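Putative phosphomannomutase (Thermus thermophilus, PDB 1TUO) probably moves a phosphate group between positions of a phosphorylated sugar, as a magnesium-dependent member of the phosphohexose mutase family. Local coordinates at residues A[162-167]-A[194-199]; A[166-171]-A[348-353]; A[255-260]-A[364-369]; A[276-281]-A[352-357]. All coordinates share one frame; numbering follows the deposited sequence.

Interaction 1: residues A[162-167]-A[194-199]; sequences EALKAH and KGFLRH
Glu162 and His199 join two helices, 157-165 and 192-199, that meet in the second alpha/beta/alpha domain of the mutase fold. The polar link is a histidine-carboxylate hydrogen bond in which His199 NE2 donates to Glu162 OE1 over 2.5 Å, with an N-H...O angle of 153°. OE1 receives it with its anti lone pair and lies slightly out of the imidazole plane. Deeper in, Phe196 reaches toward the other helix and meets it through the CD1 and CE1 atoms of its ring: Leu164 CB lies 3.8 Å from Phe196 CE1, and Lys165 N sits at the ring edge, 3.6 Å from the same CE1. Both aromatic side chains extend with CG trans to the backbone N (chi1 168° for Phe196), which carries both rings to the other helix. Helix 348-362 closes the inner side, where Leu353 touches both Leu164 and Phe196. With an alanine in place of His199, Glu162 OE1 is likely to lose its cross-helix donor and the carboxylate to turn more freely. The same carboxylate is held from its own helix: Lys165, bent at CD, brings NZ to 2.7 Å from Glu162 OE2 in a salt bridge, on the syn side but somewhat out of plane.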
loop_
_atom_site.group_PDB
_atom_site.type_symbol
_atom_site.label_atom_id
_atom_site.label_comp_id
_atom_site.label_asym_id
_atom_site.label_seq_id
_atom_site.Cartn_x
_atom_site.Cartn_y
_atom_site.Cartn_z
ATOM N N GLU A 162 -5.668 -10.308 16.196
ATOM C CA GLU A 162 -7.054 -10.458 16.619
ATOM C C GLU A 162 -7.973 -9.587 15.775
ATOM O O GLU A 162 -9.095 -9.977 15.459
ATOM C CB GLU A 162 -7.207 -10.090 18.098
ATOM C CG GLU A 162 -6.815 -11.208 19.038
ATOM C CD GLU A 162 -7.720 -12.420 18.888
ATOM O OE1 GLU A 162 -7.211 -13.510 18.555
ATOM O OE2 GLU A 162 -8.942 -12.280 19.101
ATOM N N ALA A 163 -7.497 -8.401 15.417
ATOM C CA ALA A 163 -8.287 -7.494 14.598
ATOM C C ALA A 163 -8.470 -8.092 13.203
ATOM O O ALA A 163 -9.569 -8.052 12.646
ATOM C CB ALA A 163 -7.599 -6.141 14.505
ATOM N N LEU A 164 -7.388 -8.641 12.648
ATOM C CA LEU A 164 -7.426 -9.253 11.320
ATOM C C LEU A 164 -8.434 -10.392 11.283
ATOM O O LEU A 164 -9.243 -10.491 10.358
ATOM C CB LEU A 164 -6.043 -9.792 10.933
ATOM C CG LEU A 164 -4.953 -8.770 10.592
ATOM C CD1 LEU A 164 -3.638 -9.486 10.333
ATOM C CD2 LEU A 164 -5.372 -7.963 9.366
ATOM N N LYS A 165 -8.372 -11.246 12.300
ATOM C CA LYS A 165 -9.257 -12.398 12.414
ATOM C C LYS A 165 -10.718 -12.020 12.191
ATOM O O LYS A 165 -11.468 -12.745 11.539
ATOM C CB LYS A 165 -9.093 -13.034 13.801
ATOM C CG LYS A 165 -9.971 -14.249 14.045
ATOM C CD LYS A 165 -9.819 -14.781 15.472
ATOM C CE LYS A 165 -10.340 -13.792 16.503
ATOM N NZ LYS A 165 -10.286 -14.344 17.889
ATOM N N ALA A 166 -11.111 -10.870 12.723
ATOM C CA ALA A 166 -12.484 -10.394 12.612
ATOM C C ALA A 166 -12.949 -10.090 11.190
ATOM O O ALA A 166 -14.141 -9.882 10.960
ATOM C CB ALA A 166 -12.663 -9.157 13.486
ATOM N N HIS A 167 -12.022 -10.065 10.236
ATOM C CA HIS A 167 -12.381 -9.757 8.852
ATOM C C HIS A 167 -12.079 -10.890 7.885
ATOM O O HIS A 167 -12.073 -10.690 6.667
ATOM C CB HIS A 167 -11.641 -8.496 8.402
ATOM C CG HIS A 167 -11.842 -7.331 9.315
ATOM N ND1 HIS A 167 -13.081 -6.773 9.545
ATOM C CD2 HIS A 167 -10.969 -6.641 10.086
ATOM C CE1 HIS A 167 -12.964 -5.790 10.417
ATOM N NE2 HIS A 167 -11.692 -5.689 10.762
ATOM N N LYS A 194 2.811 -15.850 8.889
ATOM C CA LYS A 194 2.998 -17.075 9.667
ATOM C C LYS A 194 2.463 -16.801 11.062
ATOM O O LYS A 194 1.770 -17.631 11.658
ATOM C CB LYS A 194 4.478 -17.440 9.776
ATOM C CG LYS A 194 5.139 -17.851 8.477
ATOM C CD LYS A 194 6.589 -18.235 8.732
ATOM C CE LYS A 194 7.293 -18.649 7.455
ATOM N NZ LYS A 194 8.717 -18.998 7.726
ATOM N N GLY A 195 2.792 -15.620 11.577
ATOM C CA GLY A 195 2.343 -15.232 12.897
ATOM C C GLY A 195 0.831 -15.279 13.031
ATOM O O GLY A 195 0.312 -15.895 13.960
ATOM N N PHE A 196 0.123 -14.637 12.107
ATOM C CA PHE A 196 -1.338 -14.619 12.150
ATOM C C PHE A 196 -1.943 -16.020 12.134
ATOM O O PHE A 196 -2.858 -16.321 12.903
ATOM C CB PHE A 196 -1.917 -13.842 10.969
ATOM C CG PHE A 196 -3.400 -14.026 10.806
ATOM C CD1 PHE A 196 -4.293 -13.344 11.624
ATOM C CD2 PHE A 196 -3.903 -14.939 9.881
ATOM C CE1 PHE A 196 -5.666 -13.568 11.526
ATOM C CE2 PHE A 196 -5.274 -15.174 9.774
ATOM C CZ PHE A 196 -6.158 -14.487 10.599
ATOM N N LEU A 197 -1.447 -16.859 11.233
ATOM C CA LEU A 197 -1.951 -18.220 11.100
ATOM C C LEU A 197 -1.706 -19.024 12.371
ATOM O O LEU A 197 -2.601 -19.725 12.857
ATOM C CB LEU A 197 -1.287 -18.907 9.906
ATOM C CG LEU A 197 -1.644 -18.311 8.540
ATOM C CD1 LEU A 197 -0.754 -18.914 7.463
ATOM C CD2 LEU A 197 -3.117 -18.565 8.231
ATOM N N ARG A 198 -0.493 -18.927 12.902
ATOM C CA ARG A 198 -0.152 -19.641 14.122
ATOM C C ARG A 198 -1.037 -19.105 15.239
ATOM O O ARG A 198 -1.442 -19.846 16.134
ATOM C CB ARG A 198 1.326 -19.430 14.461
ATOM C CG ARG A 198 1.719 -19.842 15.872
ATOM C CD ARG A 198 2.340 -18.656 16.589
ATOM N NE ARG A 198 1.429 -17.513 16.581
ATOM C CZ ARG A 198 1.804 -16.252 16.773
ATOM N NH1 ARG A 198 3.081 -15.959 16.988
ATOM N NH2 ARG A 198 0.898 -15.284 16.750
ATOM N N HIS A 199 -1.348 -17.814 15.166
ATOM C CA HIS A 199 -2.186 -17.161 16.164
ATOM C C HIS A 199 -3.604 -17.731 16.214
ATOM O O HIS A 199 -4.196 -17.850 17.291
ATOM C CB HIS A 199 -2.269 -15.662 15.884
ATOM C CG HIS A 199 -3.172 -14.922 16.821
ATOM N ND1 HIS A 199 -2.781 -14.542 18.088
ATOM C CD2 HIS A 199 -4.450 -14.498 16.681
ATOM C CE1 HIS A 199 -3.778 -13.915 18.684
ATOM N NE2 HIS A 199 -4.803 -13.874 17.853
#

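Interaction 2: residues A[166-171]-A[348-353]; sequences AHLDLK and GILTSL
Gly348 O, in the first turn of the helix whose Leu350 and Leu353 receive Leu168, is gripped by two donors from one residue. Ser352 N makes the helical bond at 3.0 Å, and Ser352 OG adds a second at 2.8 Å, approaching almost in line with the carbonyl. Against this helix, 348-362 of the third alpha/beta/alpha domain, rests the connection between two helices of the second, so the contact is a small apolar interdomain interface centred on one side chain. Leu168 points at the helix and offers both methyls. Leu168 CD1 meets Leu353 CD1 at 3.8 Å and Leu353 CB at 3.9 Å, the two leucines crossing roughly at right angles. Leu168 CD2 also lies 3.9 Å from Leu353 CB and 4.0 Å from Leu350 CD1, where the side chains run past each other in opposite senses. Leu350 presents that methyl by swinging CG to the far side from its backbone N (chi1 180°). Phe196 of helix 192-199 borders the same cluster, touching Leu168 and Leu353. Just beyond Leu168 the chain turns into helix 170-173, with Asp169 as its N-cap: Asp169 OD1 accepts a hydrogen bond from Ala172 N.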
loop_
_atom_site.group_PDB
_atom_site.type_symbol
_atom_site.label_atom_id
_atom_site.label_comp_id
_atom_site.label_asym_id
_atom_site.label_seq_id
_atom_site.Cartn_x
_atom_site.Cartn_y
_atom_site.Cartn_z
ATOM N N ALA A 166 -11.111 -10.870 12.723
ATOM C CA ALA A 166 -12.484 -10.394 12.612
ATOM C C ALA A 166 -12.949 -10.090 11.190
ATOM O O ALA A 166 -14.141 -9.882 10.960
ATOM C CB ALA A 166 -12.663 -9.157 13.486
ATOM N N HIS A 167 -12.022 -10.065 10.236
ATOM C CA HIS A 167 -12.381 -9.757 8.852
ATOM C C HIS A 167 -12.079 -10.890 7.885
ATOM O O HIS A 167 -12.073 -10.690 6.667
ATOM C CB HIS A 167 -11.641 -8.496 8.402
ATOM C CG HIS A 167 -11.842 -7.331 9.315
ATOM N ND1 HIS A 167 -13.081 -6.773 9.545
ATOM C CD2 HIS A 167 -10.969 -6.641 10.086
ATOM C CE1 HIS A 167 -12.964 -5.790 10.417
ATOM N NE2 HIS A 167 -11.692 -5.689 10.762
ATOM N N LEU A 168 -11.844 -12.078 8.427
ATOM C CA LEU A 168 -11.524 -13.237 7.609
ATOM C C LEU A 168 -12.413 -14.433 7.923
ATOM O O LEU A 168 -12.874 -14.598 9.055
ATOM C CB LEU A 168 -10.056 -13.617 7.821
ATOM C CG LEU A 168 -9.035 -12.612 7.284
ATOM C CD1 LEU A 168 -7.699 -12.801 7.976
ATOM C CD2 LEU A 168 -8.898 -12.795 5.777
ATOM N N ASP A 169 -12.664 -15.256 6.911
ATOM C CA ASP A 169 -13.475 -16.454 7.090
ATOM C C ASP A 169 -12.474 -17.551 7.431
ATOM O O ASP A 169 -11.914 -18.192 6.544
ATOM C CB ASP A 169 -14.215 -16.797 5.798
ATOM C CG ASP A 169 -15.254 -17.884 5.993
ATOM O OD1 ASP A 169 -14.953 -18.872 6.696
ATOM O OD2 ASP A 169 -16.365 -17.757 5.433
ATOM N N LEU A 170 -12.234 -17.756 8.723
ATOM C CA LEU A 170 -11.270 -18.754 9.153
ATOM C C LEU A 170 -11.645 -20.165 8.716
ATOM O O LEU A 170 -10.775 -20.963 8.370
ATOM C CB LEU A 170 -11.093 -18.690 10.676
ATOM C CG LEU A 170 -10.608 -17.332 11.204
ATOM C CD1 LEU A 170 -10.404 -17.413 12.710
ATOM C CD2 LEU A 170 -9.305 -16.934 10.518
ATOM N N LYS A 171 -12.938 -20.466 8.724
ATOM C CA LYS A 171 -13.416 -21.785 8.318
ATOM C C LYS A 171 -13.042 -22.032 6.857
ATOM O O LYS A 171 -12.529 -23.093 6.500
ATOM C CB LYS A 171 -14.934 -21.861 8.498
ATOM C CG LYS A 171 -15.536 -23.225 8.229
ATOM C CD LYS A 171 -17.022 -23.238 8.574
ATOM C CE LYS A 171 -17.663 -24.580 8.246
ATOM N NZ LYS A 171 -17.038 -25.703 9.002
ATOM N N GLY A 348 -1.248 -4.547 3.296
ATOM C CA GLY A 348 -0.772 -5.647 2.481
ATOM C C GLY A 348 -0.871 -7.002 3.156
ATOM O O GLY A 348 -0.881 -8.039 2.491
ATOM N N ILE A 349 -0.931 -6.994 4.482
ATOM C CA ILE A 349 -1.040 -8.234 5.235
ATOM C C ILE A 349 -2.466 -8.765 5.080
ATOM O O ILE A 349 -2.674 -9.944 4.766
ATOM C CB ILE A 349 -0.716 -8.004 6.723
ATOM C CG1 ILE A 349 0.710 -7.447 6.858
ATOM C CG2 ILE A 349 -0.871 -9.310 7.503
ATOM C CD1 ILE A 349 1.793 -8.316 6.225
ATOM N N LEU A 350 -3.452 -7.899 5.274
ATOM C CA LEU A 350 -4.834 -8.342 5.111
ATOM C C LEU A 350 -5.089 -8.698 3.649
ATOM O O LEU A 350 -5.839 -9.628 3.358
ATOM C CB LEU A 350 -5.829 -7.267 5.560
ATOM C CG LEU A 350 -7.298 -7.680 5.404
ATOM C CD1 LEU A 350 -7.531 -9.010 6.127
ATOM C CD2 LEU A 350 -8.207 -6.604 5.973
ATOM N N THR A 351 -4.464 -7.969 2.724
ATOM C CA THR A 351 -4.658 -8.273 1.309
ATOM C C THR A 351 -4.155 -9.679 1.022
ATOM O O THR A 351 -4.804 -10.448 0.309
ATOM C CB THR A 351 -3.903 -7.292 0.385
ATOM O OG1 THR A 351 -4.417 -5.970 0.567
ATOM C CG2 THR A 351 -4.109 -7.683 -1.068
ATOM N N SER A 352 -2.995 -10.016 1.577
ATOM C CA SER A 352 -2.427 -11.339 1.371
ATOM C C SER A 352 -3.377 -12.405 1.903
ATOM O O SER A 352 -3.637 -13.410 1.238
ATOM C CB SER A 352 -1.080 -11.458 2.082
ATOM O OG SER A 352 -0.131 -10.577 1.510
ATOM N N LEU A 353 -3.901 -12.179 3.103
ATOM C CA LEU A 353 -4.810 -13.139 3.714
ATOM C C LEU A 353 -6.134 -13.274 2.965
ATOM O O LEU A 353 -6.694 -14.371 2.895
ATOM C CB LEU A 353 -5.043 -12.778 5.187
ATOM C CG LEU A 353 -3.773 -12.939 6.035
ATOM C CD1 LEU A 353 -3.955 -12.338 7.426
ATOM C CD2 LEU A 353 -3.425 -14.420 6.126
#

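Interaction 3: residues A[255-260]-A[364-369]; sequences VGVVLP and KDLAEQ
Leu366 and Ala367, in the first turn of helix 366-377, lie against Val257 and Leu259 of strand 255-259, a helix-on-sheet contact at the mixed sheet of the second alpha/beta/alpha domain. Along the strand the side chains alternate, and Val257 and Leu259 both project to the helix side while Val258 turns away. Lys364, in the approach to the helix, turns its carbonyl oxygen to the side chain of Gln369. Asp365 follows as the N-cap: with CG beside both the backbone N and the carbonyl carbon (chi1 65°), the carboxylate folds back over the helix start, and OD1 accepts from Glu368 N at 2.8 Å with an N-H...O angle of 160°. This bond occupies an amide of the first turn that has no helical acceptor. Leu366 carries most of the helix's share of the packing. Leu366 CD1 reaches Val257 CG1 at 3.9 Å, while Leu366 CB rests at the same separation, 3.9 Å, from Leu259 CD2, the two leucines crossing near a right angle. Phe244 and Phe265 of neighbouring strands also touch both Leu259 and Leu366, so the leucine pair lies within a larger apolar cluster. Ala367 takes the other branch of Leu259: its CB stands 3.8 Å from Leu259 CD1, so that the fork of Leu259 is shared between two successive helix residues. Gln369 then closes the segment on itself, its NE2 donating to Lys364 O at 3.1 Å and also hydrogen-bonding Ser358 OG of helix 348-362.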
loop_
_atom_site.group_PDB
_atom_site.type_symbol
_atom_site.label_atom_id
_atom_site.label_comp_id
_atom_site.label_asym_id
_atom_site.label_seq_id
_atom_site.Cartn_x
_atom_site.Cartn_y
_atom_site.Cartn_z
ATOM N N VAL A 255 1.183 -5.091 -1.893
ATOM C CA VAL A 255 1.583 -6.457 -2.192
ATOM C C VAL A 255 1.637 -6.717 -3.690
ATOM O O VAL A 255 0.964 -6.049 -4.482
ATOM C CB VAL A 255 0.619 -7.498 -1.566
ATOM C CG1 VAL A 255 0.605 -7.360 -0.062
ATOM C CG2 VAL A 255 -0.776 -7.330 -2.139
ATOM N N GLY A 256 2.469 -7.683 -4.064
ATOM C CA GLY A 256 2.595 -8.093 -5.447
ATOM C C GLY A 256 2.412 -9.600 -5.403
ATOM O O GLY A 256 2.691 -10.224 -4.375
ATOM N N VAL A 257 1.945 -10.196 -6.492
ATOM C CA VAL A 257 1.713 -11.635 -6.509
ATOM C C VAL A 257 2.459 -12.368 -7.625
ATOM O O VAL A 257 2.563 -11.870 -8.746
ATOM C CB VAL A 257 0.198 -11.930 -6.656
ATOM C CG1 VAL A 257 -0.041 -13.419 -6.849
ATOM C CG2 VAL A 257 -0.548 -11.438 -5.416
ATOM N N VAL A 258 2.976 -13.550 -7.309
ATOM C CA VAL A 258 3.666 -14.374 -8.302
ATOM C C VAL A 258 3.009 -15.746 -8.303
ATOM O O VAL A 258 2.877 -16.391 -7.258
ATOM C CB VAL A 258 5.168 -14.525 -8.000
ATOM C CG1 VAL A 258 5.817 -15.440 -9.042
ATOM C CG2 VAL A 258 5.839 -13.155 -8.027
ATOM N N LEU A 259 2.591 -16.187 -9.484
ATOM C CA LEU A 259 1.912 -17.468 -9.620
ATOM C C LEU A 259 2.825 -18.553 -10.166
ATOM O O LEU A 259 3.900 -18.268 -10.696
ATOM C CB LEU A 259 0.698 -17.307 -10.540
ATOM C CG LEU A 259 -0.339 -16.247 -10.150
ATOM C CD1 LEU A 259 -1.431 -16.197 -11.209
ATOM C CD2 LEU A 259 -0.934 -16.569 -8.785
ATOM N N PRO A 260 2.409 -19.822 -10.026
ATOM C CA PRO A 260 3.194 -20.954 -10.518
ATOM C C PRO A 260 3.598 -20.699 -11.961
ATOM O O PRO A 260 2.800 -20.194 -12.753
ATOM C CB PRO A 260 2.226 -22.119 -10.377
ATOM C CG PRO A 260 1.500 -21.768 -9.121
ATOM C CD PRO A 260 1.210 -20.290 -9.308
ATOM N N LYS A 364 -10.611 -21.978 -6.740
ATOM C CA LYS A 364 -9.954 -21.616 -7.990
ATOM C C LYS A 364 -8.703 -20.813 -7.666
ATOM O O LYS A 364 -8.735 -19.940 -6.794
ATOM C CB LYS A 364 -10.899 -20.774 -8.860
ATOM C CG LYS A 364 -12.203 -21.486 -9.201
ATOM C CD LYS A 364 -13.199 -20.593 -9.921
ATOM C CE LYS A 364 -12.787 -20.305 -11.353
ATOM N NZ LYS A 364 -13.929 -19.735 -12.129
ATOM N N ASP A 365 -7.596 -21.113 -8.338
ATOM C CA ASP A 365 -6.381 -20.358 -8.072
ATOM C C ASP A 365 -6.600 -18.940 -8.584
ATOM O O ASP A 365 -7.591 -18.664 -9.259
ATOM C CB ASP A 365 -5.145 -21.009 -8.716
ATOM C CG ASP A 365 -5.191 -21.023 -10.230
ATOM O OD1 ASP A 365 -5.454 -19.972 -10.835
ATOM O OD2 ASP A 365 -4.937 -22.095 -10.818
ATOM N N LEU A 366 -5.690 -18.033 -8.257
ATOM C CA LEU A 366 -5.848 -16.642 -8.663
ATOM C C LEU A 366 -5.979 -16.404 -10.164
ATOM O O LEU A 366 -6.760 -15.551 -10.597
ATOM C CB LEU A 366 -4.695 -15.812 -8.089
ATOM C CG LEU A 366 -4.722 -15.742 -6.558
ATOM C CD1 LEU A 366 -3.444 -15.084 -6.057
ATOM C CD2 LEU A 366 -5.955 -14.966 -6.090
ATOM N N ALA A 367 -5.219 -17.153 -10.951
ATOM C CA ALA A 367 -5.260 -17.013 -12.399
ATOM C C ALA A 367 -6.656 -17.350 -12.898
ATOM O O ALA A 367 -7.202 -16.661 -13.761
ATOM C CB ALA A 367 -4.220 -17.931 -13.046
ATOM N N GLU A 368 -7.245 -18.404 -12.342
ATOM C CA GLU A 368 -8.585 -18.804 -12.749
ATOM C C GLU A 368 -9.634 -17.807 -12.266
ATOM O O GLU A 368 -10.629 -17.565 -12.952
ATOM C CB GLU A 368 -8.907 -20.211 -12.237
ATOM C CG GLU A 368 -8.050 -21.290 -12.886
ATOM C CD GLU A 368 -8.104 -21.235 -14.410
ATOM O OE1 GLU A 368 -9.199 -21.427 -14.982
ATOM O OE2 GLU A 368 -7.048 -20.992 -15.037
ATOM N N GLN A 369 -9.417 -17.221 -11.094
ATOM C CA GLN A 369 -10.372 -16.241 -10.598
ATOM C C GLN A 369 -10.356 -15.019 -11.505
ATOM O O GLN A 369 -11.401 -14.446 -11.807
ATOM C CB GLN A 369 -10.043 -15.818 -9.162
ATOM C CG GLN A 369 -10.334 -16.880 -8.113
ATOM C CD GLN A 369 -10.118 -16.363 -6.699
ATOM O OE1 GLN A 369 -10.747 -15.395 -6.285
ATOM N NE2 GLN A 369 -9.221 -17.008 -5.957
#

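Interaction 4: residues A[276-281]-A[352-357]; sequences LYRFRK and SLLLLE
Tyr277 and Lys281, one helical turn apart, both bind Glu357 across the packed helices 267-280 and 348-362 of the third alpha/beta/alpha domain. The polar interactions converge on a single oxygen. Tyr277 OH donates to Glu357 OE2 at 2.6 Å, using the anti lone pair, and Lys281 NZ forms a salt bridge to the same OE2 at 2.9 Å through the syn lone pair. The oxygen lies near the plane of the tyrosine ring, at its edge, while the carboxylate itself is turned 74° from that ring. Glu357 reaches across on an extended chain whose CG stands opposite the backbone N (chi1 -173°); the lysine comes from the opposite direction. The other carboxylate oxygen, Glu357 OE1, accepts from the backbone Asp169 N, so the group is held at both oxygens and also links to the second domain. A buried carboxylate with a lysine at hand and three donors round it is probably kept in its charged form. A leucine in place of Glu357 would probably leave the tyrosine hydroxyl, the lysine ammonium and Asp169 N without the carboxylate that receives all three. Van der Waals contact across the helices is slighter. Leu354 brings CD1 to 4.1 Å from Arg278 NH1, obliquely to a guanidinium whose polar bonds go elsewhere, to Glu341 and Phe328 O. On the tyrosine side, Lys281 CG sits over one face of the Tyr277 ring, toward its rim and 4.0 Å above the plane.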
loop_
_atom_site.group_PDB
_atom_site.type_symbol
_atom_site.label_atom_id
_atom_site.label_comp_id
_atom_site.label_asym_id
_atom_site.label_seq_id
_atom_site.Cartn_x
_atom_site.Cartn_y
_atom_site.Cartn_z
ATOM N N LEU A 276 -14.368 -8.772 -6.853
ATOM C CA LEU A 276 -15.356 -9.769 -7.255
ATOM C C LEU A 276 -15.669 -10.711 -6.103
ATOM O O LEU A 276 -16.828 -10.984 -5.814
ATOM C CB LEU A 276 -14.843 -10.587 -8.441
ATOM C CG LEU A 276 -15.760 -11.715 -8.927
ATOM C CD1 LEU A 276 -17.088 -11.134 -9.390
ATOM C CD2 LEU A 276 -15.085 -12.455 -10.075
ATOM N N TYR A 277 -14.625 -11.207 -5.455
ATOM C CA TYR A 277 -14.787 -12.121 -4.333
ATOM C C TYR A 277 -15.601 -11.497 -3.201
ATOM O O TYR A 277 -16.547 -12.109 -2.701
ATOM C CB TYR A 277 -13.414 -12.551 -3.807
ATOM C CG TYR A 277 -13.494 -13.452 -2.594
ATOM C CD1 TYR A 277 -13.018 -13.029 -1.353
ATOM C CD2 TYR A 277 -14.073 -14.716 -2.683
ATOM C CE1 TYR A 277 -13.121 -13.848 -0.228
ATOM C CE2 TYR A 277 -14.181 -15.541 -1.565
ATOM C CZ TYR A 277 -13.706 -15.101 -0.343
ATOM O OH TYR A 277 -13.832 -15.908 0.768
ATOM N N ARG A 278 -15.249 -10.278 -2.806
ATOM C CA ARG A 278 -15.962 -9.613 -1.722
ATOM C C ARG A 278 -17.405 -9.312 -2.108
ATOM O O ARG A 278 -18.313 -9.434 -1.283
ATOM C CB ARG A 278 -15.229 -8.329 -1.312
ATOM C CG ARG A 278 -13.958 -8.597 -0.510
ATOM C CD ARG A 278 -13.058 -7.363 -0.406
ATOM N NE ARG A 278 -13.581 -6.297 0.453
ATOM C CZ ARG A 278 -13.634 -6.345 1.785
ATOM N NH1 ARG A 278 -13.203 -7.416 2.439
ATOM N NH2 ARG A 278 -14.093 -5.303 2.471
ATOM N N PHE A 279 -17.622 -8.926 -3.362
ATOM C CA PHE A 279 -18.973 -8.637 -3.815
ATOM C C PHE A 279 -19.820 -9.903 -3.741
ATOM O O PHE A 279 -20.971 -9.869 -3.293
ATOM C CB PHE A 279 -18.972 -8.137 -5.257
ATOM C CG PHE A 279 -20.346 -7.993 -5.836
ATOM C CD1 PHE A 279 -21.105 -6.860 -5.586
ATOM C CD2 PHE A 279 -20.898 -9.016 -6.599
ATOM C CE1 PHE A 279 -22.400 -6.746 -6.088
ATOM C CE2 PHE A 279 -22.190 -8.912 -7.103
ATOM C CZ PHE A 279 -22.939 -7.773 -6.843
ATOM N N ARG A 280 -19.255 -11.018 -4.192
ATOM C CA ARG A 280 -19.991 -12.277 -4.181
ATOM C C ARG A 280 -20.247 -12.783 -2.759
ATOM O O ARG A 280 -21.167 -13.563 -2.542
ATOM C CB ARG A 280 -19.262 -13.336 -5.022
ATOM C CG ARG A 280 -19.254 -12.999 -6.516
ATOM C CD ARG A 280 -18.425 -13.965 -7.367
ATOM N NE ARG A 280 -19.066 -15.265 -7.575
ATOM C CZ ARG A 280 -18.618 -16.181 -8.428
ATOM N NH1 ARG A 280 -17.531 -15.938 -9.152
ATOM N NH2 ARG A 280 -19.248 -17.342 -8.561
ATOM N N LYS A 281 -19.440 -12.336 -1.800
ATOM C CA LYS A 281 -19.635 -12.736 -0.406
ATOM C C LYS A 281 -20.787 -11.946 0.200
ATOM O O LYS A 281 -21.207 -12.217 1.326
ATOM C CB LYS A 281 -18.375 -12.503 0.431
ATOM C CG LYS A 281 -17.340 -13.603 0.320
ATOM C CD LYS A 281 -16.196 -13.399 1.309
ATOM C CE LYS A 281 -16.674 -13.497 2.750
ATOM N NZ LYS A 281 -15.552 -13.354 3.724
ATOM N N SER A 352 -2.995 -10.016 1.577
ATOM C CA SER A 352 -2.427 -11.339 1.371
ATOM C C SER A 352 -3.377 -12.405 1.903
ATOM O O SER A 352 -3.637 -13.410 1.238
ATOM C CB SER A 352 -1.080 -11.458 2.082
ATOM O OG SER A 352 -0.131 -10.577 1.510
ATOM N N LEU A 353 -3.901 -12.179 3.103
ATOM C CA LEU A 353 -4.810 -13.139 3.714
ATOM C C LEU A 353 -6.134 -13.274 2.965
ATOM O O LEU A 353 -6.694 -14.371 2.895
ATOM C CB LEU A 353 -5.043 -12.778 5.187
ATOM C CG LEU A 353 -3.773 -12.939 6.035
ATOM C CD1 LEU A 353 -3.955 -12.338 7.426
ATOM C CD2 LEU A 353 -3.425 -14.420 6.126
ATOM N N LEU A 354 -6.641 -12.180 2.395
ATOM C CA LEU A 354 -7.892 -12.263 1.641
ATOM C C LEU A 354 -7.655 -13.002 0.325
ATOM O O LEU A 354 -8.531 -13.726 -0.156
ATOM C CB LEU A 354 -8.466 -10.870 1.377
ATOM C CG LEU A 354 -9.056 -10.175 2.612
ATOM C CD1 LEU A 354 -9.349 -8.719 2.300
ATOM C CD2 LEU A 354 -10.331 -10.899 3.052
ATOM N N LEU A 355 -6.475 -12.826 -0.264
ATOM C CA LEU A 355 -6.174 -13.538 -1.504
ATOM C C LEU A 355 -6.186 -15.027 -1.176
ATOM O O LEU A 355 -6.763 -15.832 -1.900
ATOM C CB LEU A 355 -4.800 -13.134 -2.048
ATOM C CG LEU A 355 -4.795 -11.752 -2.702
ATOM C CD1 LEU A 355 -3.374 -11.277 -2.950
ATOM C CD2 LEU A 355 -5.585 -11.823 -4.010
ATOM N N LEU A 356 -5.551 -15.375 -0.063
ATOM C CA LEU A 356 -5.494 -16.755 0.396
ATOM C C LEU A 356 -6.915 -17.275 0.640
ATOM O O LEU A 356 -7.254 -18.402 0.254
ATOM C CB LEU A 356 -4.660 -16.831 1.681
ATOM C CG LEU A 356 -4.361 -18.209 2.274
ATOM C CD1 LEU A 356 -3.572 -19.050 1.283
ATOM C CD2 LEU A 356 -3.570 -18.027 3.567
ATOM N N GLU A 357 -7.750 -16.454 1.274
ATOM C CA GLU A 357 -9.132 -16.851 1.540
ATOM C C GLU A 357 -9.889 -17.107 0.234
ATOM O O GLU A 357 -10.566 -18.130 0.094
ATOM C CB GLU A 357 -9.870 -15.770 2.335
ATOM C CG GLU A 357 -11.279 -16.194 2.786
ATOM C CD GLU A 357 -12.061 -15.072 3.443
ATOM O OE1 GLU A 357 -11.587 -14.528 4.462
ATOM O OE2 GLU A 357 -13.157 -14.734 2.945
#

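Overall arrangement
From the N terminus, helix 157-165 opens interaction 1, which closes the shortest loop, back onto helix 192-199 inside the second domain. Interaction 2 starts from the same stretch but closes far later, on helix 348-362 of the third domain. Before it closes, interaction 3 opens on strand 255-259; since that contact ends beyond interaction 2, the two cross, and it ties the sheet of the second domain to helix 366-377. Interaction 4, from helix 267-280, falls wholly within the loop spanned by interaction 3 and ends on the stretch that interaction 2 uses. Helix 348-362 thus meets helix 267-280 of its own domain and the 166-171 connection of the second.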